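Local coordinates for protein PP1b (Porcine reproductive and respiratory syndrome virus, PDB 6JDR) that probably couples ATP hydrolysis to the unwinding of RNA and DNA duplexes with 5' to 3' polarity, as the helicase piece of the viral replicase polyprotein, at residues G185-N190 with P207-L212; T176-I181 with Q198-S203. The protein carries 1 engineered substitution. All coordinates share one frame; numbering follows the deposited sequence.

Interaction 1 of 2, residues G185-N190 with P207-L212; sequences GTCRFN and PWVRIL
Arg188 CB sits squarely over one face of the Trp208 indole, a CH-pi contact 3.7 Å from the centroid of the six-membered ring and 13° off its normal. At the ring edge, near its plane, Asn190 ND2 lies 4.0 Å from Trp208 CZ3. The guanidinium of Arg188 has Trp208 NE1 over one face, but the two planes are 57° apart, so this is no flat stack; Arg188 NE and Trp208 NE1, 3.3 Å apart, are both donors and make no bond. Bends at chi2 (113°) and chi3 fold the arginine back over the pyrrole side of the indole, NE and NH2 lying near Trp208 NE1, while NH1 makes a weak hydrogen bond to Gly206 O. Beneath these side chains the backbones pair as a single parallel bridge: Arg188 N donates to Pro207 O (3.1 Å) from above the carbonyl plane, and Val209 N donates to Arg188 O (2.9 Å). The 185-190 segment is pinned by this one bridge alongside strand 208-211, the outermost strand on this side of the parallel sheet of the helicase core, whose other neighbour is strand 168-171. A water takes over the next rung, accepting from Asn190 N and donating to Val209 O. Cys187 SG meets Val209 CG2 at 3.9 Å, and Phe189 CB rests on Val209 O at 3.4 Å, while the Phe189 ring turns away onto Met177 and Ile181 of helix 174-184.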
loop_
_atom_site.group_PDB
_atom_site.type_symbol
_atom_site.label_atom_id
_atom_site.label_comp_id
_atom_site.label_asym_id
_atom_site.label_seq_id
_atom_site.Cartn_x
_atom_site.Cartn_y
_atom_site.Cartn_z
ATOM N N GLY A 185 7.461 14.501 6.365
ATOM C CA GLY A 185 8.381 15.631 6.468
ATOM C C GLY A 185 8.310 16.529 5.246
ATOM O O GLY A 185 7.938 17.697 5.354
ATOM N N THR A 186 8.668 15.981 4.085
ATOM C CA THR A 186 8.663 16.726 2.826
ATOM C C THR A 186 7.691 16.080 1.832
ATOM O O THR A 186 7.861 14.919 1.453
ATOM C CB THR A 186 10.078 16.769 2.202
ATOM O OG1 THR A 186 11.063 16.910 3.235
ATOM C CG2 THR A 186 10.211 17.929 1.220
ATOM N N CYS A 187 6.677 16.840 1.415
ATOM C CA CYS A 187 5.643 16.339 0.501
ATOM C C CYS A 187 4.854 17.485 -0.128
ATOM O O CYS A 187 4.910 18.617 0.353
ATOM C CB CYS A 187 4.689 15.410 1.249
ATOM S SG CYS A 187 3.993 16.113 2.759
ATOM N N ARG A 188 4.128 17.190 -1.207
ATOM C CA ARG A 188 3.219 18.167 -1.815
ATOM C C ARG A 188 1.787 17.967 -1.329
ATOM O O ARG A 188 1.376 16.851 -1.023
ATOM C CB ARG A 188 3.253 18.096 -3.346
ATOM C CG ARG A 188 4.502 18.707 -3.970
ATOM C CD ARG A 188 5.382 17.668 -4.641
ATOM N NE ARG A 188 5.029 17.465 -6.046
ATOM C CZ ARG A 188 5.584 16.549 -6.839
ATOM N NH1 ARG A 188 6.518 15.724 -6.377
ATOM N NH2 ARG A 188 5.196 16.451 -8.105
ATOM N N PHE A 189 1.039 19.064 -1.258
ATOM C CA PHE A 189 -0.380 19.024 -0.925
ATOM C C PHE A 189 -1.033 20.389 -1.093
ATOM O O PHE A 189 -0.354 21.410 -1.205
ATOM C CB PHE A 189 -0.608 18.525 0.508
ATOM C CG PHE A 189 0.144 19.300 1.555
ATOM C CD1 PHE A 189 -0.386 20.467 2.094
ATOM C CD2 PHE A 189 1.369 18.849 2.023
ATOM C CE1 PHE A 189 0.301 21.176 3.068
ATOM C CE2 PHE A 189 2.060 19.553 2.999
ATOM C CZ PHE A 189 1.526 20.718 3.520
ATOM N N ASN A 190 -2.361 20.382 -1.123
ATOM C CA ASN A 190 -3.158 21.596 -1.058
ATOM C C ASN A 190 -3.955 21.549 0.234
ATOM O O ASN A 190 -4.717 20.608 0.456
ATOM C CB ASN A 190 -4.110 21.680 -2.249
ATOM C CG ASN A 190 -3.382 21.772 -3.578
ATOM O OD1 ASN A 190 -2.466 22.580 -3.746
ATOM N ND2 ASN A 190 -3.794 20.952 -4.536
ATOM N N PRO A 207 6.284 13.052 -2.281
ATOM C CA PRO A 207 5.008 12.420 -2.614
ATOM C C PRO A 207 3.825 13.341 -2.339
ATOM O O PRO A 207 3.880 14.146 -1.413
ATOM C CB PRO A 207 4.958 11.205 -1.681
ATOM C CG PRO A 207 5.877 11.532 -0.557
ATOM C CD PRO A 207 6.946 12.407 -1.132
ATOM N N TRP A 208 2.773 13.229 -3.143
ATOM C CA TRP A 208 1.547 13.983 -2.902
ATOM C C TRP A 208 0.757 13.363 -1.750
ATOM O O TRP A 208 0.706 12.142 -1.612
ATOM C CB TRP A 208 0.678 14.019 -4.157
ATOM C CG TRP A 208 1.081 15.063 -5.142
ATOM C CD1 TRP A 208 2.000 14.935 -6.142
ATOM C CD2 TRP A 208 0.570 16.398 -5.233
ATOM N NE1 TRP A 208 2.097 16.111 -6.850
ATOM C CE2 TRP A 208 1.229 17.025 -6.313
ATOM C CE3 TRP A 208 -0.381 17.127 -4.505
ATOM C CZ2 TRP A 208 0.969 18.348 -6.685
ATOM C CZ3 TRP A 208 -0.640 18.444 -4.875
ATOM C CH2 TRP A 208 0.034 19.040 -5.956
ATOM N N VAL A 209 0.159 14.215 -0.922
ATOM C CA VAL A 209 -0.797 13.780 0.096
ATOM C C VAL A 209 -2.145 14.403 -0.245
ATOM O O VAL A 209 -2.315 15.623 -0.157
ATOM C CB VAL A 209 -0.370 14.191 1.514
ATOM C CG1 VAL A 209 -1.300 13.568 2.546
ATOM C CG2 VAL A 209 1.069 13.768 1.775
ATOM N N ARG A 210 -3.090 13.556 -0.651
ATOM C CA ARG A 210 -4.373 14.003 -1.174
ATOM C C ARG A 210 -5.506 13.510 -0.284
ATOM O O ARG A 210 -5.510 12.358 0.150
ATOM C CB ARG A 210 -4.571 13.492 -2.604
ATOM C CG ARG A 210 -3.557 14.022 -3.612
ATOM C CD ARG A 210 -3.931 15.402 -4.138
ATOM N NE ARG A 210 -5.060 15.356 -5.068
ATOM C CZ ARG A 210 -5.591 16.425 -5.657
ATOM N N ILE A 211 -6.455 14.400 -0.004
ATOM C CA ILE A 211 -7.655 14.040 0.739
ATOM C C ILE A 211 -8.483 13.113 -0.148
ATOM O O ILE A 211 -8.651 13.377 -1.339
ATOM C CB ILE A 211 -8.459 15.294 1.179
ATOM C CG1 ILE A 211 -9.515 14.934 2.227
ATOM C CG2 ILE A 211 -9.113 15.995 -0.007
ATOM C CD1 ILE A 211 -8.948 14.687 3.608
ATOM N N LEU A 212 -8.976 12.020 0.430
ATOM C CA LEU A 212 -9.648 10.970 -0.339
ATOM C C LEU A 212 -10.870 11.476 -1.114
ATOM O O LEU A 212 -11.061 11.108 -2.275
ATOM C CB LEU A 212 -10.037 9.808 0.582
ATOM C CG LEU A 212 -10.757 8.609 -0.043
ATOM C CD1 LEU A 212 -9.949 7.994 -1.172
ATOM C CD2 LEU A 212 -11.062 7.563 1.016
HETATM O O HOH W 1 -3.442 17.757 -1.603
#

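Interaction 2 of 2, residues T176-I181 with Q198-S203; sequences TMLDMI and QFPAPS
Phe199 sets its ring against Met177, Leu178 and Ile181 of helix 174-184. Among the apolar contacts, Ile181 CD1 lies at the edge of the ring, near its plane and 3.7 Å from Phe199 CE2, the two side chains crossing at about a right angle. In Leu178, chi1 (-176°, CG anti to the backbone N) and chi2 (55°) together bring CD1 to Pro200 CD at 3.8 Å, with Phe199 CD2 a little farther off. Gln198 O is a van der Waals neighbour of the same Leu178 CD1, at 3.9 Å.

The second kind is a Met-aromatic contact. Met177 runs fully extended through all three torsions, carrying SD to 4.0 Å from Phe199 CE2 and 5.1 Å from the ring centroid. At 67° off the ring normal the sulfur approaches obliquely.

Met177 and Ile181 are one turn apart, linked by the Ile181 N to Met177 O backbone bond, with Leu178 next to Met177. The helix belongs to the beta-alpha-beta crossover between parallel strands 168-171 and 208-211, and Met177 and Ile181 bridge the sheet, at Val209, and the loop, at Phe199, on adjoining sides of it. On the loop side Phe199 leans on Val191 as well. With carbon and sulfur doing almost all of the touching, the contact is apolar and non-directional, burying three helix side chains under a partly exposed Phe199; polar tethering of this loop comes from Ser203, through its backbone bond with Cys187.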
loop_
_atom_site.group_PDB
_atom_site.type_symbol
_atom_site.label_atom_id
_atom_site.label_comp_id
_atom_site.label_asym_id
_atom_site.label_seq_id
_atom_site.Cartn_x
_atom_site.Cartn_y
_atom_site.Cartn_z
ATOM N N THR A 176 -5.866 12.786 9.520
ATOM C CA THR A 176 -5.002 11.732 8.982
ATOM C C THR A 176 -4.083 12.323 7.916
ATOM O O THR A 176 -2.909 11.988 7.852
ATOM C CB THR A 176 -5.803 10.534 8.418
ATOM O OG1 THR A 176 -6.707 10.974 7.396
ATOM C CG2 THR A 176 -6.592 9.841 9.529
ATOM N N MET A 177 -4.619 13.225 7.102
ATOM C CA MET A 177 -3.805 13.994 6.164
ATOM C C MET A 177 -2.675 14.743 6.872
ATOM O O MET A 177 -1.542 14.744 6.389
ATOM C CB MET A 177 -4.674 14.990 5.384
ATOM C CG MET A 177 -3.918 15.794 4.341
ATOM S SD MET A 177 -4.997 16.897 3.416
ATOM C CE MET A 177 -3.816 17.691 2.330
ATOM N N LEU A 178 -2.987 15.376 8.004
ATOM C CA LEU A 178 -1.986 16.112 8.785
ATOM C C LEU A 178 -0.958 15.171 9.409
ATOM O O LEU A 178 0.241 15.456 9.396
ATOM C CB LEU A 178 -2.659 16.954 9.877
ATOM C CG LEU A 178 -1.763 17.864 10.733
ATOM C CD1 LEU A 178 -0.944 18.819 9.874
ATOM C CD2 LEU A 178 -2.609 18.643 11.732
ATOM N N ASP A 179 -1.432 14.056 9.956
ATOM C CA ASP A 179 -0.549 13.038 10.519
ATOM C C ASP A 179 0.441 12.546 9.465
ATOM O O ASP A 179 1.640 12.446 9.728
ATOM C CB ASP A 179 -1.362 11.852 11.054
ATOM C CG ASP A 179 -2.210 12.211 12.266
ATOM O OD1 ASP A 179 -1.973 13.271 12.889
ATOM O OD2 ASP A 179 -3.117 11.419 12.597
ATOM N N MET A 180 -0.069 12.256 8.270
ATOM C CA MET A 180 0.755 11.749 7.177
ATOM C C MET A 180 1.789 12.783 6.739
ATOM O O MET A 180 2.949 12.442 6.516
ATOM C CB MET A 180 -0.124 11.352 5.985
ATOM C CG MET A 180 0.600 10.615 4.864
ATOM S SD MET A 180 0.987 8.895 5.254
ATOM C CE MET A 180 2.667 9.026 5.856
ATOM N N ILE A 181 1.365 14.038 6.613
ATOM C CA ILE A 181 2.261 15.127 6.207
ATOM C C ILE A 181 3.425 15.294 7.189
ATOM O O ILE A 181 4.557 15.527 6.772
ATOM C CB ILE A 181 1.495 16.465 6.045
ATOM C CG1 ILE A 181 0.621 16.421 4.789
ATOM C CG2 ILE A 181 2.456 17.648 5.941
ATOM C CD1 ILE A 181 -0.464 17.474 4.758
ATOM N N GLN A 198 -3.849 23.238 12.005
ATOM C CA GLN A 198 -2.716 24.070 11.615
ATOM C C GLN A 198 -1.817 23.274 10.674
ATOM O O GLN A 198 -1.000 22.464 11.116
ATOM C CB GLN A 198 -1.929 24.526 12.849
ATOM C CG GLN A 198 -2.764 25.221 13.917
ATOM C CD GLN A 198 -3.432 26.493 13.422
ATOM O OE1 GLN A 198 -2.948 27.143 12.492
ATOM N NE2 GLN A 198 -4.549 26.859 14.049
ATOM N N PHE A 199 -1.988 23.494 9.377
ATOM C CA PHE A 199 -1.187 22.802 8.370
ATOM C C PHE A 199 0.134 23.532 8.164
ATOM O O PHE A 199 0.152 24.764 8.117
ATOM C CB PHE A 199 -1.929 22.732 7.030
ATOM C CG PHE A 199 -2.885 21.576 6.913
ATOM C CD1 PHE A 199 -4.176 21.668 7.417
ATOM C CD2 PHE A 199 -2.501 20.405 6.268
ATOM C CE1 PHE A 199 -5.061 20.610 7.295
ATOM C CE2 PHE A 199 -3.382 19.345 6.143
ATOM C CZ PHE A 199 -4.664 19.447 6.657
ATOM N N PRO A 200 1.244 22.779 8.039
ATOM C CA PRO A 200 2.505 23.373 7.588
ATOM C C PRO A 200 2.447 23.867 6.146
ATOM O O PRO A 200 1.413 23.752 5.483
ATOM C CB PRO A 200 3.501 22.214 7.690
ATOM C CG PRO A 200 2.923 21.301 8.706
ATOM C CD PRO A 200 1.436 21.405 8.539
ATOM N N ALA A 201 3.560 24.413 5.670
ATOM C CA ALA A 201 3.674 24.824 4.281
ATOM C C ALA A 201 4.001 23.599 3.421
ATOM O O ALA A 201 4.783 22.742 3.837
ATOM C CB ALA A 201 4.754 25.886 4.133
ATOM N N PRO A 202 3.395 23.509 2.224
ATOM C CA PRO A 202 3.694 22.406 1.315
ATOM C C PRO A 202 5.034 22.576 0.603
ATOM O O PRO A 202 5.358 23.673 0.142
ATOM C CB PRO A 202 2.548 22.470 0.305
ATOM C CG PRO A 202 2.163 23.905 0.272
ATOM C CD PRO A 202 2.381 24.422 1.665
ATOM N N SER A 203 5.793 21.487 0.504
ATOM C CA SER A 203 7.076 21.490 -0.192
ATOM C C SER A 203 6.897 21.525 -1.711
ATOM O O SER A 203 5.781 21.416 -2.225
ATOM C CB SER A 203 7.889 20.259 0.203
ATOM O OG SER A 203 7.966 20.138 1.612
#

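In the fold
Both contacts lie in the superfamily 1 helicase core, their centres about 7 Å apart, and their segments alternate along the chain: 176-181, 185-190, 198-203, then 207-212. Between helix 174-184 and strand 208-211 the chain has no regular structure, and it is tied down twice, by interaction 1 to the border strand of the seven-stranded parallel sheet and by interaction 2 to the helix. The two touch directly: Cys187 O and Ser203 N, 3.0 Å apart, probably form a hydrogen bond, and Arg188 CG packs on Ser203 O. The long connection is thus laid back on its own crossover unit, within the P-loop NTPase fold expected to drive unwinding.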